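Local structure of putative exported protein (2DVZ) at residues A92-P95 / K96-P99; K128-K131 / G132-E135; R219-A222 / I223-V226. The protein probably serves as a periplasmic solute receptor that captures glutamate for uptake, and is held here in its glutamate-bound form. All blocks are in the same frame, centred on the assembly; numbering follows the deposited sequence.

In the fold
All three contacts are local, each made within eight consecutive residues, and no two of them touch. Contact 1 is a surface turn leaving helix 84-93, and it lies on the opposite side of the chain's centre from contact 3, with their centres about 37 Å apart. Contacts 2 and 3 share one side of the molecule; their nearest atoms are about 7 Å apart. Contact 2 is the partly buried one: it starts helix 130-138 and sets a phenylalanine pair inward. Contact 1 relies on an arginine-aspartate salt bridge, whereas contact 3, a surface loop, uses an arginine that bonds to one backbone carbonyl and weakly to the next. Contacts 2 and 3 both carry cadmium ions on acidic side chains.

Contact 1 (A92-P95 / K96-P99)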
ATOM      1  N   ALA A  92       1.889 -14.978  -2.109  1.00 20.59           N
ATOM      2  CA  ALA A  92       3.010 -15.655  -1.447  1.00 20.40           C
ATOM      3  C   ALA A  92       2.637 -16.212  -0.053  1.00 20.96           C
ATOM      4  O   ALA A  92       3.171 -17.249   0.375  1.00 21.83           O
ATOM      5  CB  ALA A  92       4.249 -14.734  -1.373  1.00 19.49           C
ATOM      6  N   CYS A  93       1.708 -15.537   0.627  1.00 20.73           N
ATOM      7  CA  CYS A  93       1.228 -15.921   1.947  1.00 21.60           C
ATOM      8  C   CYS A  93       0.261 -17.116   1.893  1.00 23.09           C
ATOM      9  O   CYS A  93       0.228 -17.949   2.826  1.00 23.47           O
ATOM     10  CB  CYS A  93       0.512 -14.725   2.586  1.00 21.17           C
ATOM     11  SG  CYS A  93      -0.022 -14.899   4.328  1.00 19.35           S
ATOM     12  N   ARG A  94      -0.544 -17.184   0.821  1.00 23.47           N
ATOM     13  CA  ARG A  94      -1.570 -18.216   0.684  1.00 23.71           C
ATOM     14  C   ARG A  94      -1.483 -18.900  -0.680  1.00 24.51           C
ATOM     15  O   ARG A  94      -2.430 -18.800  -1.466  1.00 24.35           O
ATOM     16  CB  ARG A  94      -2.955 -17.601   0.832  1.00 23.72           C
ATOM     17  CG  ARG A  94      -3.318 -17.143   2.216  1.00 23.78           C
ATOM     18  CD  ARG A  94      -4.581 -16.311   2.130  1.00 27.29           C
ATOM     19  NE  ARG A  94      -5.755 -17.119   1.800  1.00 27.76           N
ATOM     20  CZ  ARG A  94      -7.009 -16.684   1.745  1.00 28.74           C
ATOM     21  NH1 ARG A  94      -7.297 -15.404   1.969  1.00 28.16           N
ATOM     22  NH2 ARG A  94      -7.992 -17.547   1.445  1.00 28.86           N
ATOM     23  N   PRO A  95      -0.362 -19.608  -0.953  1.00 25.47           N
ATOM     24  CA  PRO A  95      -0.031 -20.134  -2.282  1.00 26.67           C
ATOM     25  C   PRO A  95      -0.931 -21.269  -2.848  1.00 28.30           C
ATOM     26  O   PRO A  95      -0.828 -21.571  -4.051  1.00 28.35           O
ATOM     27  CB  PRO A  95       1.397 -20.646  -2.105  1.00 26.66           C
ATOM     28  CG  PRO A  95       1.541 -20.940  -0.659  1.00 25.75           C
ATOM     29  CD  PRO A  95       0.664 -19.979   0.051  1.00 25.54           C
ATOM     30  N   LYS A  96      -1.798 -21.869  -2.015  1.00 29.20           N
ATOM     31  CA  LYS A  96      -2.585 -23.032  -2.444  1.00 30.42           C
ATOM     32  C   LYS A  96      -4.050 -22.675  -2.447  1.00 30.72           C
ATOM     33  O   LYS A  96      -4.824 -23.267  -3.176  1.00 31.80           O
ATOM     34  CB  LYS A  96      -2.391 -24.281  -1.527  1.00 30.61           C
ATOM     35  CG  LYS A  96      -0.976 -24.848  -1.385  1.00 31.92           C
ATOM     36  CD  LYS A  96      -0.226 -24.885  -2.721  1.00 34.99           C
ATOM     37  CE  LYS A  96       1.308 -24.925  -2.528  1.00 36.88           C
ATOM     38  NZ  LYS A  96       2.088 -24.562  -3.776  1.00 36.68           N
ATOM     39  N   ASP A  97      -4.445 -21.724  -1.619  1.00 30.78           N
ATOM     40  CA  ASP A  97      -5.854 -21.470  -1.452  1.00 30.90           C
ATOM     41  C   ASP A  97      -6.287 -20.028  -1.682  1.00 30.14           C
ATOM     42  O   ASP A  97      -7.422 -19.676  -1.349  1.00 30.97           O
ATOM     43  CB  ASP A  97      -6.323 -21.954  -0.078  1.00 31.86           C
ATOM     44  CG  ASP A  97      -5.671 -21.202   1.052  1.00 35.05           C
ATOM     45  OD1 ASP A  97      -4.758 -21.768   1.705  1.00 38.63           O
ATOM     46  OD2 ASP A  97      -6.058 -20.033   1.279  1.00 37.67           O
ATOM     47  N   LEU A  98      -5.418 -19.179  -2.219  1.00 28.67           N
ATOM     48  CA  LEU A  98      -5.882 -17.843  -2.613  1.00 27.61           C
ATOM     49  C   LEU A  98      -6.799 -18.007  -3.852  1.00 27.55           C
ATOM     50  O   LEU A  98      -6.410 -18.686  -4.805  1.00 27.68           O
ATOM     51  CB  LEU A  98      -4.695 -16.907  -2.897  1.00 26.83           C
ATOM     52  CG  LEU A  98      -4.995 -15.405  -2.968  1.00 26.09           C
ATOM     53  CD1 LEU A  98      -5.175 -14.825  -1.581  1.00 25.55           C
ATOM     54  CD2 LEU A  98      -3.879 -14.696  -3.698  1.00 24.60           C
ATOM     55  N   PRO A  99      -8.021 -17.429  -3.825  1.00 27.26           N
ATOM     56  CA  PRO A  99      -9.012 -17.529  -4.911  1.00 27.34           C
ATOM     57  C   PRO A  99      -8.786 -16.672  -6.183  1.00 28.20           C
ATOM     58  O   PRO A  99      -9.722 -16.523  -6.992  1.00 29.15           O
ATOM     59  CB  PRO A  99     -10.311 -17.081  -4.243  1.00 27.00           C
ATOM     60  CG  PRO A  99      -9.986 -16.978  -2.784  1.00 27.85           C
ATOM     61  CD  PRO A  99      -8.559 -16.671  -2.692  1.00 26.94           C
TER
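Asp97 OD2 takes two N-H groups from the same arginine: Arg94 NE reaches it at 3.0 Å and Arg94 NH2 at 3.2 Å. This is a side-on salt bridge in which both donors converge on a single carboxylate oxygen, which sits almost exactly in the guanidinium plane. The NE bond is the straighter of the two, 158° at the hydrogen. The carboxylate plane is turned 40° from the guanidinium plane, although its OD2 lies in the latter. A bend at chi3 (70°) swings the end of the arginine round to present its NE edge to Asp97.

The backbone closes the same turn. Leu98 N donates to Arg94 O at 3.1 Å, a bond clearly bent at the hydrogen, which ties Leu98 back to Arg94 in a five-residue alpha-turn that opens at the first residue to leave helical geometry. Leu98 also contributes its side chain: CD1 lies over one face of the guanidinium and comes within 4.0 Å of Arg94 CD, with the two side chains crossing at about a right angle. Pro99 CD approaches the same face, 4.3 Å from Arg94 NH2. The arginine head is thus held at its edge by charge and covered on one face by apolar carbons, which probably restricts its rotation.

The turn carries the chain out of helix 84-93 toward strand 106-121. Just before it, Cys93 forms a disulfide with Cys152, and Arg94 also touches Cys152. Helix 63-71 lies against the turn through Ala63, which meets Arg94 and Leu98, and through Ser67, which meets Pro99. Helix 288-307 packs on Ala92 and on Pro95.

Contact 2 (K128-K131 / G132-E135); sequences KDFK and GFLE. With CD (cadmium ion), chain C; CD (cadmium ion), chain D.
With CG set between its backbone N and carbonyl carbon (chi1 50°), Asp129 turns its carboxylate back to Gly132, while Phe130 and Phe133 both hold CG anti to the backbone N (chi1 -158° and 178°), which aims the Phe133 edge at the Phe130 face. Asp129 is the N-cap of helix 130-138. Its OD1 accepts from Gly132 N at 3.1 Å, and the first turn follows with Phe133 N bonded to Asp129 O and Leu134 N to Phe130 O.

The capping carboxylate also chelates a cadmium ion through both oxygens, OD2 being the nearer at 2.2 Å. One water on this ion reaches a second cadmium, which Glu135 OE1 binds.

On the inner side the two phenylalanines form a T-shaped pair, centroids 5.7 Å apart and planes steeply inclined. Phe133 CD1 stands over the rim of the Phe130 ring. Leu134 CD1 comes to Phe130 CE2 at 3.6 Å, and Phe162 of helix 154-166 touches both residues. On the outer side, Lys131 NZ reaches the syn lone pair of Glu135 OE2 in a 2.9 Å salt bridge.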
ATOM      1  N   LYS A 128      14.119   8.776  19.992  1.00 18.66           N
ATOM      2  CA  LYS A 128      13.840   9.946  19.136  1.00 20.49           C
ATOM      3  C   LYS A 128      14.332   9.684  17.723  1.00 18.75           C
ATOM      4  O   LYS A 128      14.019  10.417  16.773  1.00 18.81           O
ATOM      5  CB  LYS A 128      14.430  11.258  19.740  1.00 20.61           C
ATOM      6  CG  LYS A 128      15.915  11.453  19.469  1.00 24.02           C
ATOM      7  CD  LYS A 128      16.505  12.654  20.216  1.00 23.85           C
ATOM      8  CE  LYS A 128      17.977  12.864  19.788  1.00 26.57           C
ATOM      9  NZ  LYS A 128      18.881  13.683  20.753  1.00 27.69           N
ATOM     10  N   ASP A 129      15.093   8.611  17.593  1.00 17.77           N
ATOM     11  CA  ASP A 129      15.713   8.278  16.317  1.00 16.68           C
ATOM     12  C   ASP A 129      15.748   6.755  16.187  1.00 16.10           C
ATOM     13  O   ASP A 129      15.512   6.050  17.166  1.00 16.16           O
ATOM     14  CB  ASP A 129      17.099   8.943  16.194  1.00 16.03           C
ATOM     15  CG  ASP A 129      17.984   8.699  17.409  1.00 16.46           C
ATOM     16  OD1 ASP A 129      18.287   7.537  17.712  1.00 17.00           O
ATOM     17  OD2 ASP A 129      18.421   9.658  18.080  1.00 17.74           O
ATOM     18  N   PHE A 130      16.013   6.278  14.974  1.00 15.69           N
ATOM     19  CA  PHE A 130      16.134   4.865  14.625  1.00 15.19           C
ATOM     20  C   PHE A 130      17.152   4.088  15.479  1.00 15.69           C
ATOM     21  O   PHE A 130      16.878   2.945  15.912  1.00 15.22           O
ATOM     22  CB  PHE A 130      16.483   4.719  13.124  1.00 14.62           C
ATOM     23  CG  PHE A 130      16.123   3.387  12.556  1.00 14.55           C
ATOM     24  CD1 PHE A 130      14.853   3.181  11.982  1.00 13.80           C
ATOM     25  CD2 PHE A 130      17.000   2.306  12.652  1.00 14.22           C
ATOM     26  CE1 PHE A 130      14.477   1.964  11.473  1.00 11.63           C
ATOM     27  CE2 PHE A 130      16.632   1.033  12.119  1.00 14.01           C
ATOM     28  CZ  PHE A 130      15.372   0.879  11.526  1.00 13.90           C
ATOM     29  N   LYS A 131      18.315   4.709  15.723  1.00 15.88           N
ATOM     30  CA  LYS A 131      19.367   4.111  16.565  1.00 15.71           C
ATOM     31  C   LYS A 131      18.857   3.693  17.935  1.00 14.78           C
ATOM     32  O   LYS A 131      19.081   2.545  18.362  1.00 15.16           O
ATOM     33  CB  LYS A 131      20.562   5.083  16.733  1.00 16.71           C
ATOM     34  CG  LYS A 131      21.714   4.461  17.506  1.00 17.20           C
ATOM     35  CD  LYS A 131      22.961   5.272  17.449  1.00 19.37           C
ATOM     36  CE  LYS A 131      24.007   4.692  18.434  1.00 20.89           C
ATOM     37  NZ  LYS A 131      23.639   4.923  19.895  1.00 22.82           N
ATOM     38  N   GLY A 132      18.182   4.619  18.614  1.00 13.62           N
ATOM     39  CA  GLY A 132      17.633   4.392  19.959  1.00 13.15           C
ATOM     40  C   GLY A 132      16.352   3.550  19.966  1.00 13.50           C
ATOM     41  O   GLY A 132      15.977   2.926  20.982  1.00 12.60           O
ATOM     42  N   PHE A 133      15.664   3.601  18.827  1.00 13.51           N
ATOM     43  CA  PHE A 133      14.525   2.772  18.508  1.00 13.54           C
ATOM     44  C   PHE A 133      14.897   1.270  18.571  1.00 13.03           C
ATOM     45  O   PHE A 133      14.324   0.497  19.338  1.00 12.46           O
ATOM     46  CB  PHE A 133      14.004   3.226  17.129  1.00 13.39           C
ATOM     47  CG  PHE A 133      12.835   2.437  16.608  1.00 13.82           C
ATOM     48  CD1 PHE A 133      12.848   1.961  15.291  1.00 11.67           C
ATOM     49  CD2 PHE A 133      11.710   2.167  17.423  1.00 14.54           C
ATOM     50  CE1 PHE A 133      11.745   1.239  14.776  1.00 12.23           C
ATOM     51  CE2 PHE A 133      10.599   1.428  16.921  1.00 12.84           C
ATOM     52  CZ  PHE A 133      10.617   0.981  15.596  1.00 13.04           C
ATOM     53  N   LEU A 134      15.901   0.888  17.799  1.00 13.22           N
ATOM     54  CA  LEU A 134      16.465  -0.444  17.873  1.00 13.34           C
ATOM     55  C   LEU A 134      16.959  -0.838  19.262  1.00 13.63           C
ATOM     56  O   LEU A 134      16.641  -1.909  19.724  1.00 14.06           O
ATOM     57  CB  LEU A 134      17.595  -0.583  16.840  1.00 13.59           C
ATOM     58  CG  LEU A 134      17.194  -0.527  15.363  1.00 12.41           C
ATOM     59  CD1 LEU A 134      18.336  -1.082  14.543  1.00 11.41           C
ATOM     60  CD2 LEU A 134      15.923  -1.353  15.131  1.00 10.62           C
ATOM     61  N   GLU A 135      17.743   0.022  19.911  1.00 14.36           N
ATOM     62  CA  GLU A 135      18.209  -0.210  21.269  1.00 15.18           C
ATOM     63  C   GLU A 135      17.073  -0.592  22.202  1.00 15.54           C
ATOM     64  O   GLU A 135      17.134  -1.666  22.806  1.00 16.13           O
ATOM     65  CB  GLU A 135      18.949   0.996  21.806  1.00 14.48           C
ATOM     66  CG  GLU A 135      20.378   1.043  21.329  1.00 16.72           C
ATOM     67  CD  GLU A 135      21.001   2.411  21.429  1.00 18.77           C
ATOM     68  OE1 GLU A 135      20.520   3.205  22.249  1.00 19.38           O
ATOM     69  OE2 GLU A 135      21.972   2.697  20.692  1.00 21.38           O
TER
HETATM   70 CD    CD C1002      19.335   8.473  19.710  1.00 22.28          CD
HETATM   71 CD    CD D1003      20.698   5.588  22.786  1.00 34.50          CD
HETATM   72  O   HOH W   1      16.941   7.999  20.946  1.00  2.00           O
HETATM   73  O   HOH W   2      20.359   6.666  20.422  1.00  2.05           O
HETATM   74  O   HOH W   3      20.368   9.855  21.540  1.00  6.51           O

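Contact 3 (R219-A222 / I223-V226). With CD (cadmium ion), chain F; CD (cadmium ion), chain B.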
ATOM      1  N   ARG A 219      15.024  11.157   1.550  1.00 12.30           N
ATOM      2  CA  ARG A 219      14.155  11.923   2.438  1.00 11.50           C
ATOM      3  C   ARG A 219      13.072  12.686   1.672  1.00 11.89           C
ATOM      4  O   ARG A 219      13.275  13.136   0.530  1.00 12.25           O
ATOM      5  CB  ARG A 219      14.981  12.900   3.285  1.00 10.90           C
ATOM      6  CG  ARG A 219      16.054  12.185   4.144  1.00 10.91           C
ATOM      7  CD  ARG A 219      17.099  13.189   4.747  1.00 10.37           C
ATOM      8  NE  ARG A 219      18.023  12.482   5.610  1.00  5.69           N
ATOM      9  CZ  ARG A 219      17.835  12.328   6.925  1.00  8.82           C
ATOM     10  NH1 ARG A 219      16.765  12.887   7.524  1.00  7.39           N
ATOM     11  NH2 ARG A 219      18.720  11.628   7.654  1.00  8.06           N
ATOM     12  N   ILE A 220      11.947  12.872   2.341  1.00 12.15           N
ATOM     13  CA  ILE A 220      10.772  13.490   1.782  1.00 12.81           C
ATOM     14  C   ILE A 220      10.530  14.885   2.429  1.00 13.97           C
ATOM     15  O   ILE A 220      10.520  15.011   3.619  1.00 13.02           O
ATOM     16  CB  ILE A 220       9.561  12.518   1.944  1.00 12.60           C
ATOM     17  CG1 ILE A 220       9.636  11.425   0.880  1.00 11.91           C
ATOM     18  CG2 ILE A 220       8.242  13.230   1.875  1.00 11.49           C
ATOM     19  CD1 ILE A 220       8.516  10.255   0.996  1.00 12.04           C
ATOM     20  N   ASP A 221      10.312  15.910   1.600  1.00 15.72           N
ATOM     21  CA  ASP A 221      10.181  17.297   2.033  1.00 16.89           C
ATOM     22  C   ASP A 221       9.152  17.553   3.118  1.00 17.07           C
ATOM     23  O   ASP A 221       9.347  18.446   3.963  1.00 18.75           O
ATOM     24  CB  ASP A 221       9.873  18.197   0.833  1.00 17.27           C
ATOM     25  CG  ASP A 221      11.049  18.359  -0.091  1.00 19.00           C
ATOM     26  OD1 ASP A 221      12.208  18.021   0.263  1.00 19.28           O
ATOM     27  OD2 ASP A 221      10.812  18.848  -1.202  1.00 21.98           O
ATOM     28  N   ALA A 222       8.062  16.799   3.082  1.00 15.99           N
ATOM     29  CA  ALA A 222       7.014  16.881   4.086  1.00 14.91           C
ATOM     30  C   ALA A 222       7.570  16.581   5.437  1.00 14.36           C
ATOM     31  O   ALA A 222       7.097  17.136   6.434  1.00 15.32           O
ATOM     32  CB  ALA A 222       5.898  15.859   3.778  1.00 15.03           C
ATOM     33  N   ILE A 223       8.532  15.655   5.499  1.00 13.13           N
ATOM     34  CA  ILE A 223       9.066  15.174   6.783  1.00 12.06           C
ATOM     35  C   ILE A 223      10.582  14.954   6.652  1.00 11.76           C
ATOM     36  O   ILE A 223      11.110  13.846   6.847  1.00 11.04           O
ATOM     37  CB  ILE A 223       8.331  13.886   7.290  1.00 12.53           C
ATOM     38  CG1 ILE A 223       8.163  12.860   6.142  1.00 13.19           C
ATOM     39  CG2 ILE A 223       6.945  14.209   7.938  1.00 11.43           C
ATOM     40  CD1 ILE A 223       7.872  11.380   6.639  1.00 11.47           C
ATOM     41  N   LYS A 224      11.269  16.053   6.356  1.00 11.18           N
ATOM     42  CA  LYS A 224      12.655  16.053   5.894  1.00 11.40           C
ATOM     43  C   LYS A 224      13.648  15.398   6.844  1.00 11.01           C
ATOM     44  O   LYS A 224      14.610  14.768   6.406  1.00 11.92           O
ATOM     45  CB  LYS A 224      13.082  17.487   5.537  1.00 11.89           C
ATOM     46  CG  LYS A 224      13.539  17.572   4.086  1.00 13.82           C
ATOM     47  CD  LYS A 224      13.759  18.979   3.587  1.00 17.03           C
ATOM     48  CE  LYS A 224      14.877  18.883   2.504  1.00 20.98           C
ATOM     49  NZ  LYS A 224      14.860  19.897   1.402  1.00 22.05           N
ATOM     50  N   ASP A 225      13.382  15.501   8.137  1.00 10.64           N
ATOM     51  CA  ASP A 225      14.245  14.935   9.159  1.00 10.77           C
ATOM     52  C   ASP A 225      14.149  13.443   9.429  1.00 10.47           C
ATOM     53  O   ASP A 225      14.958  12.925  10.137  1.00 10.61           O
ATOM     54  CB  ASP A 225      14.034  15.716  10.425  1.00 11.83           C
ATOM     55  CG  ASP A 225      14.561  17.117  10.295  1.00 13.34           C
ATOM     56  OD1 ASP A 225      15.662  17.240   9.728  1.00 18.47           O
ATOM     57  OD2 ASP A 225      13.904  18.069  10.724  1.00 14.26           O
ATOM     58  N   VAL A 226      13.149  12.765   8.851  1.00 10.63           N
ATOM     59  CA  VAL A 226      13.010  11.313   8.940  1.00  9.69           C
ATOM     60  C   VAL A 226      13.945  10.666   7.927  1.00 10.24           C
ATOM     61  O   VAL A 226      13.861  10.936   6.727  1.00 10.58           O
ATOM     62  CB  VAL A 226      11.492  10.836   8.755  1.00  9.59           C
ATOM     63  CG1 VAL A 226      11.328   9.284   8.903  1.00  8.09           C
ATOM     64  CG2 VAL A 226      10.544  11.599   9.708  1.00  6.04           C
TER
HETATM   65 CD    CD F1005      12.763  19.720  -1.780  0.50 18.62          CD
HETATM   66 CD    CD B1001      15.315  19.776  10.069  1.00 17.58          CD
HETATM   67  O   HOH W   4      11.893  12.018   5.130  1.00 14.41           O
HETATM   68  O   HOH W   5      13.041  21.712  -0.758  1.00 10.74           O
HETATM   69  O   HOH W   6      14.899  19.921   8.245  1.00  2.00           O
HETATM   70  O   HOH W   7      15.549  22.245  10.458  1.00 14.69           O
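Arg219 stretches over the turn formed by residues 223-226, its chain extended from CG to NE, with CD 3.4 Å from Lys224 O. At the far end, NH1 donates to Lys224 O at 3.1 Å. That bond is nearly straight (163°), lies close to the guanidinium plane and falls on a lone pair of the carbonyl. A second, weak bond runs from the same NH1 to Asp225 O.

Two backbone bonds shape the loop. Ile223 N donates to Ile220 O at 2.8 Å, from well above the carbonyl plane, and a type I beta turn then runs from Ile223 to Val226, closed by Val226 N on Ile223 O. One water accepts from Ile220 N and donates to Ile223 O and Val226 O, linking Ile220 to the first and last residues of the turn.

Outside, Lys224 runs side by side with Asp221, and its NZ makes a weak salt bridge to Asp221 OD1 at 3.4 Å. Both oxygens of Asp221 bind one cadmium ion, and those of Asp225 bind another.

The loop connects strand 210-215 to strand 241-248. Its apolar side settles against helix 197-205, where Ile223 meets Met201 and Ile204, and Gln205 NE2 bonds to Ala222 O. Ile214 of strand 210-215 touches Ile220, Ile223 and Val226.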